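Type I site-specific restriction-modification system, R (Restriction) subunit (Vibrio vulnificus, PDB 3H1T) probably binds ATP and DNA as the putative motor and nuclease subunit of a type I restriction enzyme, this chain being the N-terminal part of that subunit. Local coordinates at residues G155-K160 against V194-K199; A426-D431 against V580-D585; Q493-S498 against E545-L550. All coordinates share one frame; numbering follows the deposited sequence.

Contact 1: G155-K160 against V194-K199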
ATOM      1  N   GLY A 155       3.895  29.393   0.104  1.00 47.83           N
ATOM      2  CA  GLY A 155       2.873  30.427   0.122  1.00 49.12           C
ATOM      3  C   GLY A 155       1.464  29.887  -0.075  1.00 51.42           C
ATOM      4  O   GLY A 155       0.526  30.252   0.648  1.00 52.65           O
ATOM      5  N   ASP A 156       1.308  29.013  -1.063  1.00 49.30           N
ATOM      6  CA  ASP A 156       0.020  28.421  -1.371  1.00 49.68           C
ATOM      7  C   ASP A 156      -0.422  27.421  -0.315  1.00 50.60           C
ATOM      8  O   ASP A 156      -1.615  27.280  -0.043  1.00 51.16           O
ATOM      9  CB  ASP A 156       0.083  27.728  -2.726  1.00 51.30           C
ATOM     10  CG  ASP A 156      -1.266  27.265  -3.193  1.00 52.25           C
ATOM     11  OD1 ASP A 156      -2.094  28.136  -3.541  1.00 53.98           O
ATOM     12  OD2 ASP A 156      -1.503  26.039  -3.198  1.00 51.21           O
ATOM     13  N   GLU A 157       0.547  26.736   0.281  1.00 43.11           N
ATOM     14  CA  GLU A 157       0.299  25.735   1.316  1.00 43.84           C
ATOM     15  C   GLU A 157       0.237  26.359   2.724  1.00 44.71           C
ATOM     16  O   GLU A 157      -0.153  25.695   3.687  1.00 43.61           O
ATOM     17  CB  GLU A 157       1.399  24.675   1.258  1.00 67.66           C
ATOM     18  CG  GLU A 157       0.925  23.217   1.120  1.00 71.63           C
ATOM     19  CD  GLU A 157      -0.172  23.036   0.099  1.00 75.10           C
ATOM     20  OE1 GLU A 157      -1.326  23.398   0.408  1.00 75.26           O
ATOM     21  OE2 GLU A 157       0.120  22.541  -1.011  1.00 76.15           O
ATOM     22  N   GLY A 158       0.621  27.628   2.852  1.00 59.03           N
ATOM     23  CA  GLY A 158       0.563  28.285   4.148  1.00 57.58           C
ATOM     24  C   GLY A 158       1.441  27.696   5.233  1.00 57.48           C
ATOM     25  O   GLY A 158       0.953  27.197   6.240  1.00 60.38           O
ATOM     26  N   ILE A 159       2.748  27.780   5.046  1.00 46.08           N
ATOM     27  CA  ILE A 159       3.677  27.254   6.032  1.00 44.82           C
ATOM     28  C   ILE A 159       4.572  28.391   6.497  1.00 45.81           C
ATOM     29  O   ILE A 159       5.305  28.990   5.707  1.00 45.23           O
ATOM     30  CB  ILE A 159       4.493  26.092   5.419  1.00 44.98           C
ATOM     31  CG1 ILE A 159       3.565  24.877   5.262  1.00 44.29           C
ATOM     32  CG2 ILE A 159       5.729  25.789   6.274  1.00 42.37           C
ATOM     33  CD1 ILE A 159       4.125  23.772   4.436  1.00 44.47           C
ATOM     34  N   LYS A 160       4.479  28.686   7.790  1.00 52.06           N
ATOM     35  CA  LYS A 160       5.231  29.762   8.433  1.00 52.32           C
ATOM     36  C   LYS A 160       6.729  29.515   8.365  1.00 52.12           C
ATOM     37  O   LYS A 160       7.159  28.376   8.209  1.00 51.43           O
ATOM     38  CB  LYS A 160       4.770  29.887   9.889  1.00 58.24           C
ATOM     39  CG  LYS A 160       3.257  29.791  10.010  1.00 60.00           C
ATOM     40  CD  LYS A 160       2.744  29.846  11.439  1.00 60.73           C
ATOM     41  CE  LYS A 160       1.228  29.624  11.458  1.00 62.14           C
ATOM     42  NZ  LYS A 160       0.614  30.038  12.748  1.00 62.70           N
ATOM     43  N   VAL A 194       0.092  18.576   9.370  1.00 42.00           N
ATOM     44  CA  VAL A 194       0.367  18.899  10.758  1.00 41.87           C
ATOM     45  C   VAL A 194       0.850  20.333  10.893  1.00 40.61           C
ATOM     46  O   VAL A 194       0.414  21.065  11.776  1.00 41.37           O
ATOM     47  CB  VAL A 194       1.429  17.933  11.333  1.00 38.52           C
ATOM     48  CG1 VAL A 194       1.815  18.343  12.726  1.00 37.74           C
ATOM     49  CG2 VAL A 194       0.871  16.526  11.342  1.00 36.66           C
ATOM     50  N   LEU A 195       1.730  20.749   9.995  1.00 47.45           N
ATOM     51  CA  LEU A 195       2.244  22.107  10.055  1.00 47.94           C
ATOM     52  C   LEU A 195       1.158  23.145   9.800  1.00 48.80           C
ATOM     53  O   LEU A 195       1.296  24.288  10.236  1.00 51.00           O
ATOM     54  CB  LEU A 195       3.393  22.302   9.057  1.00 36.45           C
ATOM     55  CG  LEU A 195       4.591  21.355   9.261  1.00 37.12           C
ATOM     56  CD1 LEU A 195       5.716  21.691   8.272  1.00 33.44           C
ATOM     57  CD2 LEU A 195       5.092  21.473  10.694  1.00 35.06           C
ATOM     58  N   GLN A 196       0.080  22.753   9.117  1.00 39.11           N
ATOM     59  CA  GLN A 196      -1.027  23.672   8.805  1.00 38.17           C
ATOM     60  C   GLN A 196      -2.082  23.677   9.918  1.00 38.39           C
ATOM     61  O   GLN A 196      -3.069  24.419   9.862  1.00 37.52           O
ATOM     62  CB  GLN A 196      -1.712  23.265   7.499  1.00 44.71           C
ATOM     63  CG  GLN A 196      -0.801  23.106   6.310  1.00 46.77           C
ATOM     64  CD  GLN A 196      -1.542  22.550   5.112  1.00 48.28           C
ATOM     65  OE1 GLN A 196      -2.154  21.484   5.184  1.00 48.86           O
ATOM     66  NE2 GLN A 196      -1.486  23.265   4.000  1.00 49.26           N
ATOM     67  N   GLY A 197      -1.878  22.821  10.910  1.00 38.50           N
ATOM     68  CA  GLY A 197      -2.807  22.747  12.015  1.00 38.62           C
ATOM     69  C   GLY A 197      -4.008  21.837  11.825  1.00 38.04           C
ATOM     70  O   GLY A 197      -5.047  22.047  12.449  1.00 38.52           O
ATOM     71  N   LYS A 198      -3.887  20.837  10.958  1.00 32.88           N
ATOM     72  CA  LYS A 198      -4.963  19.872  10.748  1.00 33.47           C
ATOM     73  C   LYS A 198      -4.772  18.793  11.797  1.00 34.47           C
ATOM     74  O   LYS A 198      -3.896  17.933  11.666  1.00 34.89           O
ATOM     75  CB  LYS A 198      -4.874  19.265   9.341  1.00 51.66           C
ATOM     76  CG  LYS A 198      -5.647  20.035   8.298  1.00 54.87           C
ATOM     77  CD  LYS A 198      -5.082  19.876   6.889  1.00 57.69           C
ATOM     78  CE  LYS A 198      -4.767  21.248   6.309  1.00 58.46           C
ATOM     79  NZ  LYS A 198      -5.625  22.272   6.982  1.00 60.16           N
ATOM     80  N   LYS A 199      -5.583  18.844  12.843  1.00 41.93           N
ATOM     81  CA  LYS A 199      -5.492  17.892  13.934  1.00 44.01           C
ATOM     82  C   LYS A 199      -6.084  16.519  13.628  1.00 43.95           C
ATOM     83  O   LYS A 199      -6.185  15.680  14.518  1.00 43.93           O
ATOM     84  CB  LYS A 199      -6.160  18.498  15.181  1.00 62.85           C
ATOM     85  CG  LYS A 199      -5.361  19.625  15.841  1.00 64.90           C
ATOM     86  CD  LYS A 199      -6.272  20.666  16.460  1.00 69.34           C
ATOM     87  CE  LYS A 199      -6.958  21.499  15.382  1.00 71.91           C
ATOM     88  NZ  LYS A 199      -7.900  22.528  15.943  1.00 72.67           N
TER
HETATM   89  O   HOH W   1       3.210  26.184   9.279  1.00 49.52           O
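The backbone turns out of a helix in both segments, at Gly-158 (after helix 146-157) with positive phi and at Gly-197 (after helix 181-195) in a Schellman motif, and the side chain of Gln-196 spans the gap to Glu-157 O. The direct bond across the gap joins one side chain and one carbonyl. Gln-196 sends its amide across to the last turn of the other helix, where NE2 donates to Glu-157 O at 2.8 Å. The bond is nearly straight, with an N-H...O angle of 171°. It arrives in the carbonyl plane on a lone pair, and Glu-157 O lies in the plane of the Gln-196 amide, so both flat groups are well placed. Gln-196 reaches that far because CG stands anti to its own carbonyl carbon (chi1 -53°) and the chain beyond is extended.

The side chain of Glu-157, bent at chi2, crosses near the same nitrogen at a slant: its OE1 is 3.6 Å from Gln-196 NE2, a proximity and not a bond, and the carboxylate plane is turned 79° from the amide plane. A bridging water adds a second link, accepting from Lys-160 N at 3.2 Å and donating to Leu-195 O at 2.9 Å. Next to these polar links, Ile-159 and Leu-195 both touch Leu-167 of helix 164-167, a third element of the contact.

At a partly exposed surface joint between the two helix ends, the amide and the water supply partners to Glu-157 O, Leu-195 O and Lys-160 N. The nearby carboxylate may add a mild electrostatic pull on the amide N-H, but the directional grip comes from a neutral amide and a backbone oxygen, and so does not depend on ionisation.

Contact 2: A426-D431 against V580-D585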
ATOM      1  N   ALA A 426     -12.855 -29.130  -1.846  1.00 25.40           N
ATOM      2  CA  ALA A 426     -11.553 -29.753  -1.623  1.00 28.05           C
ATOM      3  C   ALA A 426     -11.132 -30.572  -2.823  1.00 28.24           C
ATOM      4  O   ALA A 426      -9.963 -30.578  -3.191  1.00 29.38           O
ATOM      5  CB  ALA A 426     -11.579 -30.632  -0.387  1.00 23.50           C
ATOM      6  N   LYS A 427     -12.079 -31.263  -3.449  1.00 28.62           N
ATOM      7  CA  LYS A 427     -11.728 -32.069  -4.609  1.00 31.02           C
ATOM      8  C   LYS A 427     -11.333 -31.137  -5.749  1.00 30.05           C
ATOM      9  O   LYS A 427     -10.295 -31.326  -6.392  1.00 29.93           O
ATOM     10  CB  LYS A 427     -12.896 -32.969  -5.047  1.00 44.63           C
ATOM     11  CG  LYS A 427     -12.413 -34.181  -5.839  1.00 48.31           C
ATOM     12  CD  LYS A 427     -13.218 -34.432  -7.109  1.00 51.34           C
ATOM     13  CE  LYS A 427     -12.711 -35.673  -7.886  1.00 51.80           C
ATOM     14  NZ  LYS A 427     -11.386 -35.474  -8.570  1.00 51.88           N
ATOM     15  N   HIS A 428     -12.150 -30.118  -5.991  1.00 30.53           N
ATOM     16  CA  HIS A 428     -11.851 -29.175  -7.057  1.00 30.53           C
ATOM     17  C   HIS A 428     -10.532 -28.423  -6.862  1.00 30.14           C
ATOM     18  O   HIS A 428      -9.788 -28.228  -7.819  1.00 31.26           O
ATOM     19  CB  HIS A 428     -12.995 -28.185  -7.214  1.00 35.10           C
ATOM     20  CG  HIS A 428     -12.738 -27.154  -8.260  1.00 36.92           C
ATOM     21  ND1 HIS A 428     -12.011 -26.012  -8.005  1.00 37.62           N
ATOM     22  CD2 HIS A 428     -13.040 -27.126  -9.579  1.00 38.97           C
ATOM     23  CE1 HIS A 428     -11.873 -25.325  -9.126  1.00 40.04           C
ATOM     24  NE2 HIS A 428     -12.488 -25.979 -10.095  1.00 40.02           N
ATOM     25  N   LEU A 429     -10.233 -28.022  -5.627  1.00 29.91           N
ATOM     26  CA  LEU A 429      -8.986 -27.317  -5.340  1.00 30.24           C
ATOM     27  C   LEU A 429      -7.783 -28.236  -5.582  1.00 31.45           C
ATOM     28  O   LEU A 429      -6.750 -27.818  -6.132  1.00 31.17           O
ATOM     29  CB  LEU A 429      -8.985 -26.822  -3.887  1.00 24.60           C
ATOM     30  CG  LEU A 429      -7.759 -26.046  -3.400  1.00 22.60           C
ATOM     31  CD1 LEU A 429      -7.403 -24.995  -4.435  1.00 19.23           C
ATOM     32  CD2 LEU A 429      -8.040 -25.405  -2.047  1.00 20.22           C
ATOM     33  N   THR A 430      -7.927 -29.498  -5.179  1.00 29.16           N
ATOM     34  CA  THR A 430      -6.855 -30.479  -5.336  1.00 30.57           C
ATOM     35  C   THR A 430      -6.537 -30.756  -6.795  1.00 30.55           C
ATOM     36  O   THR A 430      -5.366 -30.842  -7.170  1.00 32.53           O
ATOM     37  CB  THR A 430      -7.204 -31.816  -4.627  1.00 33.61           C
ATOM     38  OG1 THR A 430      -7.284 -31.591  -3.213  1.00 34.16           O
ATOM     39  CG2 THR A 430      -6.137 -32.884  -4.914  1.00 32.60           C
ATOM     40  N   ASP A 431      -7.576 -30.910  -7.613  1.00 32.24           N
ATOM     41  CA  ASP A 431      -7.389 -31.170  -9.044  1.00 31.56           C
ATOM     42  C   ASP A 431      -6.737 -29.957  -9.666  1.00 30.03           C
ATOM     43  O   ASP A 431      -5.828 -30.082 -10.482  1.00 30.04           O
ATOM     44  CB  ASP A 431      -8.727 -31.428  -9.742  1.00 52.30           C
ATOM     45  CG  ASP A 431      -9.274 -32.821  -9.480  1.00 57.74           C
ATOM     46  OD1 ASP A 431      -8.542 -33.683  -8.941  1.00 58.76           O
ATOM     47  OD2 ASP A 431     -10.451 -33.053  -9.845  1.00 63.60           O
ATOM     48  N   VAL A 580     -16.565 -21.403 -13.678  1.00 46.70           N
ATOM     49  CA  VAL A 580     -16.792 -22.790 -14.050  1.00 45.29           C
ATOM     50  C   VAL A 580     -17.904 -23.349 -13.185  1.00 45.54           C
ATOM     51  O   VAL A 580     -18.073 -22.938 -12.034  1.00 46.98           O
ATOM     52  CB  VAL A 580     -15.519 -23.661 -13.852  1.00 33.73           C
ATOM     53  CG1 VAL A 580     -14.443 -23.245 -14.832  1.00 30.51           C
ATOM     54  CG2 VAL A 580     -15.033 -23.539 -12.430  1.00 33.62           C
ATOM     55  N   VAL A 581     -18.694 -24.252 -13.756  1.00 38.09           N
ATOM     56  CA  VAL A 581     -19.783 -24.881 -13.024  1.00 37.29           C
ATOM     57  C   VAL A 581     -19.268 -26.212 -12.506  1.00 37.67           C
ATOM     58  O   VAL A 581     -18.518 -26.920 -13.182  1.00 37.80           O
ATOM     59  CB  VAL A 581     -20.993 -25.091 -13.931  1.00 49.60           C
ATOM     60  CG1 VAL A 581     -22.056 -25.906 -13.205  1.00 50.40           C
ATOM     61  CG2 VAL A 581     -21.565 -23.741 -14.323  1.00 50.01           C
ATOM     62  N   ILE A 582     -19.664 -26.569 -11.302  1.00 39.47           N
ATOM     63  CA  ILE A 582     -19.151 -27.793 -10.721  1.00 40.38           C
ATOM     64  C   ILE A 582     -20.290 -28.627 -10.138  1.00 40.49           C
ATOM     65  O   ILE A 582     -21.269 -28.058  -9.648  1.00 40.23           O
ATOM     66  CB  ILE A 582     -18.083 -27.361  -9.663  1.00 45.02           C
ATOM     67  CG1 ILE A 582     -16.691 -27.463 -10.287  1.00 44.08           C
ATOM     68  CG2 ILE A 582     -18.278 -28.069  -8.361  1.00 44.63           C
ATOM     69  CD1 ILE A 582     -15.934 -28.706  -9.923  1.00 47.26           C
ATOM     70  N   ASP A 583     -20.191 -29.957 -10.222  1.00 43.38           N
ATOM     71  CA  ASP A 583     -21.256 -30.822  -9.686  1.00 46.37           C
ATOM     72  C   ASP A 583     -21.072 -31.077  -8.198  1.00 46.65           C
ATOM     73  O   ASP A 583     -20.145 -30.549  -7.587  1.00 46.18           O
ATOM     74  CB  ASP A 583     -21.342 -32.175 -10.435  1.00 59.17           C
ATOM     75  CG  ASP A 583     -20.121 -33.077 -10.211  1.00 63.75           C
ATOM     76  OD1 ASP A 583     -19.403 -32.904  -9.201  1.00 66.28           O
ATOM     77  OD2 ASP A 583     -19.888 -33.988 -11.044  1.00 65.39           O
ATOM     78  N   GLU A 584     -21.952 -31.886  -7.616  1.00 50.04           N
ATOM     79  CA  GLU A 584     -21.869 -32.169  -6.189  1.00 49.79           C
ATOM     80  C   GLU A 584     -20.632 -32.929  -5.739  1.00 48.31           C
ATOM     81  O   GLU A 584     -20.444 -33.104  -4.547  1.00 49.33           O
ATOM     82  CB  GLU A 584     -23.125 -32.902  -5.704  1.00 81.12           C
ATOM     83  CG  GLU A 584     -24.378 -32.028  -5.731  1.00 87.24           C
ATOM     84  CD  GLU A 584     -24.187 -30.728  -4.960  1.00 92.78           C
ATOM     85  OE1 GLU A 584     -24.079 -30.791  -3.715  1.00 93.82           O
ATOM     86  OE2 GLU A 584     -24.131 -29.647  -5.596  1.00 94.03           O
ATOM     87  N   ASP A 585     -19.789 -33.371  -6.668  1.00 43.73           N
ATOM     88  CA  ASP A 585     -18.563 -34.091  -6.290  1.00 44.31           C
ATOM     89  C   ASP A 585     -17.324 -33.233  -6.538  1.00 44.16           C
ATOM     90  O   ASP A 585     -16.197 -33.668  -6.284  1.00 43.87           O
ATOM     91  CB  ASP A 585     -18.405 -35.396  -7.081  1.00 55.80           C
ATOM     92  CG  ASP A 585     -19.453 -36.430  -6.731  1.00 57.19           C
ATOM     93  OD1 ASP A 585     -19.441 -36.951  -5.593  1.00 54.24           O
ATOM     94  OD2 ASP A 585     -20.287 -36.725  -7.613  1.00 60.44           O
TER
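Helix 422-436 packs against the edge region of the mixed sheet of the C-terminal helicase-type domain, where strand 576-582 runs out into a turn. His-428 makes the apolar part of the contact. Its CG is anti to the backbone N (chi1 178°), which carries the imidazole out from the helix toward the strand. There CD2 meets Ile-582 CD1 at 3.3 Å and Ile-582 CG1 at 3.7 Å; the methyl comes to the ring obliquely. Val-580 adds a looser touch, its CG2 lying 4.2 Å from His-428 NE2. Val-580 and Ile-582 are two positions apart, so on the same side of the strand. On the ring's other nitrogen, ND1 is hydrogen-bonded to the hydroxyl of Tyr-557, which fixes the turn of the imidazole against the aliphatic side chains.

One helix position earlier, the aliphatic part of Lys-427 passes the turn after the strand, with CD 3.2 Å from Asp-585 O, a van der Waals contact of methylene and carbonyl. Its NZ then leads away to a salt bridge with Asp-431 OD2, 2.9 Å, one turn along the same helix. In that turn after the strand, Asp-583 OD1 accepts from Asp-585 N at 2.6 Å, an Asx turn, and also from Glu-587 N, shaping the hairpin to strand 588-589. A helix laid over the strands of a largely parallel sheet is typical of the RecA-like alpha/beta fold of superfamily 2 helicases.

Contact 3: Q493-S498 against E545-L550; sequences QELETS and EDYGKL
With CG anti to the carbonyl carbon in both Leu-495 and Tyr-547 (chi1 -77° in the tyrosine), the two side chains project toward each other and cross at about a right angle. Leu-495 then covers one face of the phenol ring: its CB stands 3.9 Å from the ring centroid and 12° off the normal, a CH-pi contact over the centre. Leu-495 CD1 stands on the same side of the ring, out past its rim, 3.5 Å from Tyr-547 CE2. Glu-496 comes from another direction. Bent at chi2, it brings its carboxylate to the hydroxyl end of the ring, near the ring plane, where Tyr-547 OH donates to Glu-496 OE1 at 2.7 Å. The oxygen is met on its syn side, 26° out of the carboxylate plane, and the carboxylate stands almost perpendicular to the ring. Together the methylene over the face and the acceptor at the hydroxyl end hold the ring and would limit its tilt.

Beside the tyrosine, Gly-548 and Lys-549 face Arg-544 in a G1 beta bulge. Leu-495 also touches Pro-516 and Arg-544, while Tyr-547 touches Thr-517, which extends the contact to the loop leading into strand 518-524. The contact thus joins two surface loops of the C-terminal helicase-type domain: one between helix 482-493 and strand 502-505, the other between helix 530-537 and strand 552-556.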
ATOM      1  N   GLN A 493       4.923 -18.773   6.309  1.00 30.80           N
ATOM      2  CA  GLN A 493       5.331 -17.439   5.920  1.00 31.85           C
ATOM      3  C   GLN A 493       6.751 -17.357   5.387  1.00 34.66           C
ATOM      4  O   GLN A 493       7.084 -16.436   4.639  1.00 35.06           O
ATOM      5  CB  GLN A 493       5.177 -16.497   7.110  1.00 28.81           C
ATOM      6  CG  GLN A 493       3.736 -16.199   7.453  1.00 28.92           C
ATOM      7  CD  GLN A 493       3.613 -15.174   8.548  1.00 30.97           C
ATOM      8  OE1 GLN A 493       2.569 -14.555   8.718  1.00 31.79           O
ATOM      9  NE2 GLN A 493       4.685 -14.988   9.305  1.00 30.79           N
ATOM     10  N   GLU A 494       7.584 -18.323   5.756  1.00 44.85           N
ATOM     11  CA  GLU A 494       8.972 -18.314   5.315  1.00 47.65           C
ATOM     12  C   GLU A 494       9.091 -18.594   3.833  1.00 48.60           C
ATOM     13  O   GLU A 494       8.424 -19.489   3.309  1.00 48.81           O
ATOM     14  CB  GLU A 494       9.772 -19.331   6.127  1.00 54.64           C
ATOM     15  CG  GLU A 494       9.385 -19.265   7.581  1.00 58.79           C
ATOM     16  CD  GLU A 494      10.440 -19.783   8.518  1.00 63.26           C
ATOM     17  OE1 GLU A 494      10.797 -20.985   8.440  1.00 64.16           O
ATOM     18  OE2 GLU A 494      10.902 -18.969   9.346  1.00 63.70           O
ATOM     19  N   LEU A 495       9.935 -17.802   3.171  1.00 41.51           N
ATOM     20  CA  LEU A 495      10.193 -17.905   1.735  1.00 41.94           C
ATOM     21  C   LEU A 495      10.844 -19.215   1.306  1.00 42.24           C
ATOM     22  O   LEU A 495      10.523 -19.761   0.245  1.00 42.02           O
ATOM     23  CB  LEU A 495      11.127 -16.777   1.284  1.00 37.21           C
ATOM     24  CG  LEU A 495      10.953 -15.363   1.845  1.00 36.42           C
ATOM     25  CD1 LEU A 495      12.041 -14.447   1.262  1.00 33.64           C
ATOM     26  CD2 LEU A 495       9.569 -14.854   1.500  1.00 36.35           C
ATOM     27  N   GLU A 496      11.754 -19.718   2.135  1.00 37.73           N
ATOM     28  CA  GLU A 496      12.513 -20.924   1.823  1.00 39.77           C
ATOM     29  C   GLU A 496      11.927 -22.285   2.235  1.00 39.13           C
ATOM     30  O   GLU A 496      12.499 -23.321   1.889  1.00 40.48           O
ATOM     31  CB  GLU A 496      13.913 -20.787   2.423  1.00 65.48           C
ATOM     32  CG  GLU A 496      15.044 -21.528   1.701  1.00 68.92           C
ATOM     33  CD  GLU A 496      15.790 -20.652   0.703  1.00 71.64           C
ATOM     34  OE1 GLU A 496      15.712 -19.408   0.837  1.00 73.11           O
ATOM     35  OE2 GLU A 496      16.466 -21.203  -0.199  1.00 72.65           O
ATOM     36  N   THR A 497      10.806 -22.303   2.955  1.00 43.03           N
ATOM     37  CA  THR A 497      10.204 -23.568   3.392  1.00 39.31           C
ATOM     38  C   THR A 497       9.166 -24.062   2.379  1.00 38.36           C
ATOM     39  O   THR A 497       8.442 -23.259   1.806  1.00 39.23           O
ATOM     40  CB  THR A 497       9.520 -23.389   4.734  1.00 38.75           C
ATOM     41  OG1 THR A 497       8.573 -22.321   4.630  1.00 40.56           O
ATOM     42  CG2 THR A 497      10.529 -23.068   5.820  1.00 38.39           C
ATOM     43  N   SER A 498       9.069 -25.372   2.166  1.00 33.56           N
ATOM     44  CA  SER A 498       8.095 -25.884   1.198  1.00 33.75           C
ATOM     45  C   SER A 498       6.732 -26.243   1.792  1.00 32.66           C
ATOM     46  O   SER A 498       5.745 -26.348   1.065  1.00 30.72           O
ATOM     47  CB  SER A 498       8.665 -27.092   0.422  1.00 47.44           C
ATOM     48  OG  SER A 498       8.937 -28.191   1.271  1.00 51.68           O
ATOM     49  N   GLU A 545       9.475 -11.779  -6.809  1.00 38.89           N
ATOM     50  CA  GLU A 545      10.036 -12.219  -8.083  1.00 38.02           C
ATOM     51  C   GLU A 545      11.212 -13.104  -7.742  1.00 38.66           C
ATOM     52  O   GLU A 545      11.543 -14.060  -8.452  1.00 38.97           O
ATOM     53  CB  GLU A 545      10.495 -10.978  -8.825  1.00 51.37           C
ATOM     54  CG  GLU A 545      11.247 -11.159 -10.117  1.00 52.73           C
ATOM     55  CD  GLU A 545      11.385  -9.834 -10.859  1.00 53.59           C
ATOM     56  OE1 GLU A 545      11.667  -8.811 -10.200  1.00 52.64           O
ATOM     57  OE2 GLU A 545      11.218  -9.814 -12.096  1.00 52.99           O
ATOM     58  N   ASP A 546      11.837 -12.740  -6.631  1.00 48.62           N
ATOM     59  CA  ASP A 546      12.994 -13.411  -6.063  1.00 49.00           C
ATOM     60  C   ASP A 546      12.721 -14.918  -5.982  1.00 48.74           C
ATOM     61  O   ASP A 546      13.520 -15.741  -6.432  1.00 48.22           O
ATOM     62  CB  ASP A 546      13.224 -12.814  -4.668  1.00 56.14           C
ATOM     63  CG  ASP A 546      14.607 -13.065  -4.135  1.00 58.50           C
ATOM     64  OD1 ASP A 546      15.555 -13.127  -4.940  1.00 60.62           O
ATOM     65  OD2 ASP A 546      14.750 -13.173  -2.900  1.00 60.80           O
ATOM     66  N   TYR A 547      11.565 -15.254  -5.418  1.00 48.10           N
ATOM     67  CA  TYR A 547      11.126 -16.629  -5.224  1.00 48.74           C
ATOM     68  C   TYR A 547      10.007 -17.066  -6.175  1.00 48.04           C
ATOM     69  O   TYR A 547       9.107 -17.802  -5.780  1.00 48.08           O
ATOM     70  CB  TYR A 547      10.682 -16.790  -3.771  1.00 50.36           C
ATOM     71  CG  TYR A 547      11.863 -16.897  -2.840  1.00 52.95           C
ATOM     72  CD1 TYR A 547      12.479 -18.128  -2.627  1.00 54.55           C
ATOM     73  CD2 TYR A 547      12.435 -15.765  -2.255  1.00 53.49           C
ATOM     74  CE1 TYR A 547      13.636 -18.234  -1.869  1.00 55.81           C
ATOM     75  CE2 TYR A 547      13.600 -15.863  -1.492  1.00 55.01           C
ATOM     76  CZ  TYR A 547      14.194 -17.103  -1.311  1.00 56.27           C
ATOM     77  OH  TYR A 547      15.370 -17.209  -0.606  1.00 59.46           O
ATOM     78  N   GLY A 548      10.060 -16.604  -7.421  1.00 44.29           N
ATOM     79  CA  GLY A 548       9.044 -16.978  -8.390  1.00 42.79           C
ATOM     80  C   GLY A 548       7.643 -16.452  -8.130  1.00 42.36           C
ATOM     81  O   GLY A 548       6.674 -16.938  -8.720  1.00 42.69           O
ATOM     82  N   LYS A 549       7.518 -15.456  -7.260  1.00 37.88           N
ATOM     83  CA  LYS A 549       6.206 -14.900  -6.959  1.00 35.89           C
ATOM     84  C   LYS A 549       5.960 -13.610  -7.738  1.00 36.36           C
ATOM     85  O   LYS A 549       6.475 -12.552  -7.369  1.00 34.31           O
ATOM     86  CB  LYS A 549       6.086 -14.641  -5.456  1.00 37.90           C
ATOM     87  CG  LYS A 549       4.858 -13.835  -5.063  1.00 36.34           C
ATOM     88  CD  LYS A 549       3.591 -14.494  -5.570  1.00 34.77           C
ATOM     89  CE  LYS A 549       2.366 -13.653  -5.263  1.00 31.96           C
ATOM     90  NZ  LYS A 549       2.203 -13.431  -3.800  1.00 25.09           N
ATOM     91  N   LEU A 550       5.175 -13.701  -8.811  1.00 43.23           N
ATOM     92  CA  LEU A 550       4.861 -12.530  -9.632  1.00 43.55           C
ATOM     93  C   LEU A 550       3.377 -12.190  -9.740  1.00 43.64           C
ATOM     94  O   LEU A 550       3.025 -11.044 -10.012  1.00 45.83           O
ATOM     95  CB  LEU A 550       5.444 -12.698 -11.036  1.00 41.62           C
ATOM     96  CG  LEU A 550       6.970 -12.720 -11.038  1.00 42.92           C
ATOM     97  CD1 LEU A 550       7.512 -13.035 -12.426  1.00 44.71           C
ATOM     98  CD2 LEU A 550       7.465 -11.379 -10.546  1.00 42.28           C
TER

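How the contacts relate
From the N terminus, contact 1 comes first: it closes a loop of 33 residues, about half of them helical, bringing the end of helix 146-157, which follows the six-stranded sheet, to the end of helix 181-195, just ahead of strand 200-205 of the seven-stranded parallel sheet. The chain completes that sheet before contact 2 opens on helix 422-436. Contact 2 closes a far longer loop, back to strand 576-582, and contact 3 is nested inside it, joining two loops of the same C-terminal domain. Contacts 2 and 3 have centres 27 Å apart and do not touch; contact 1 lies across the chain's centre from both, 58 Å from contact 2 between centres.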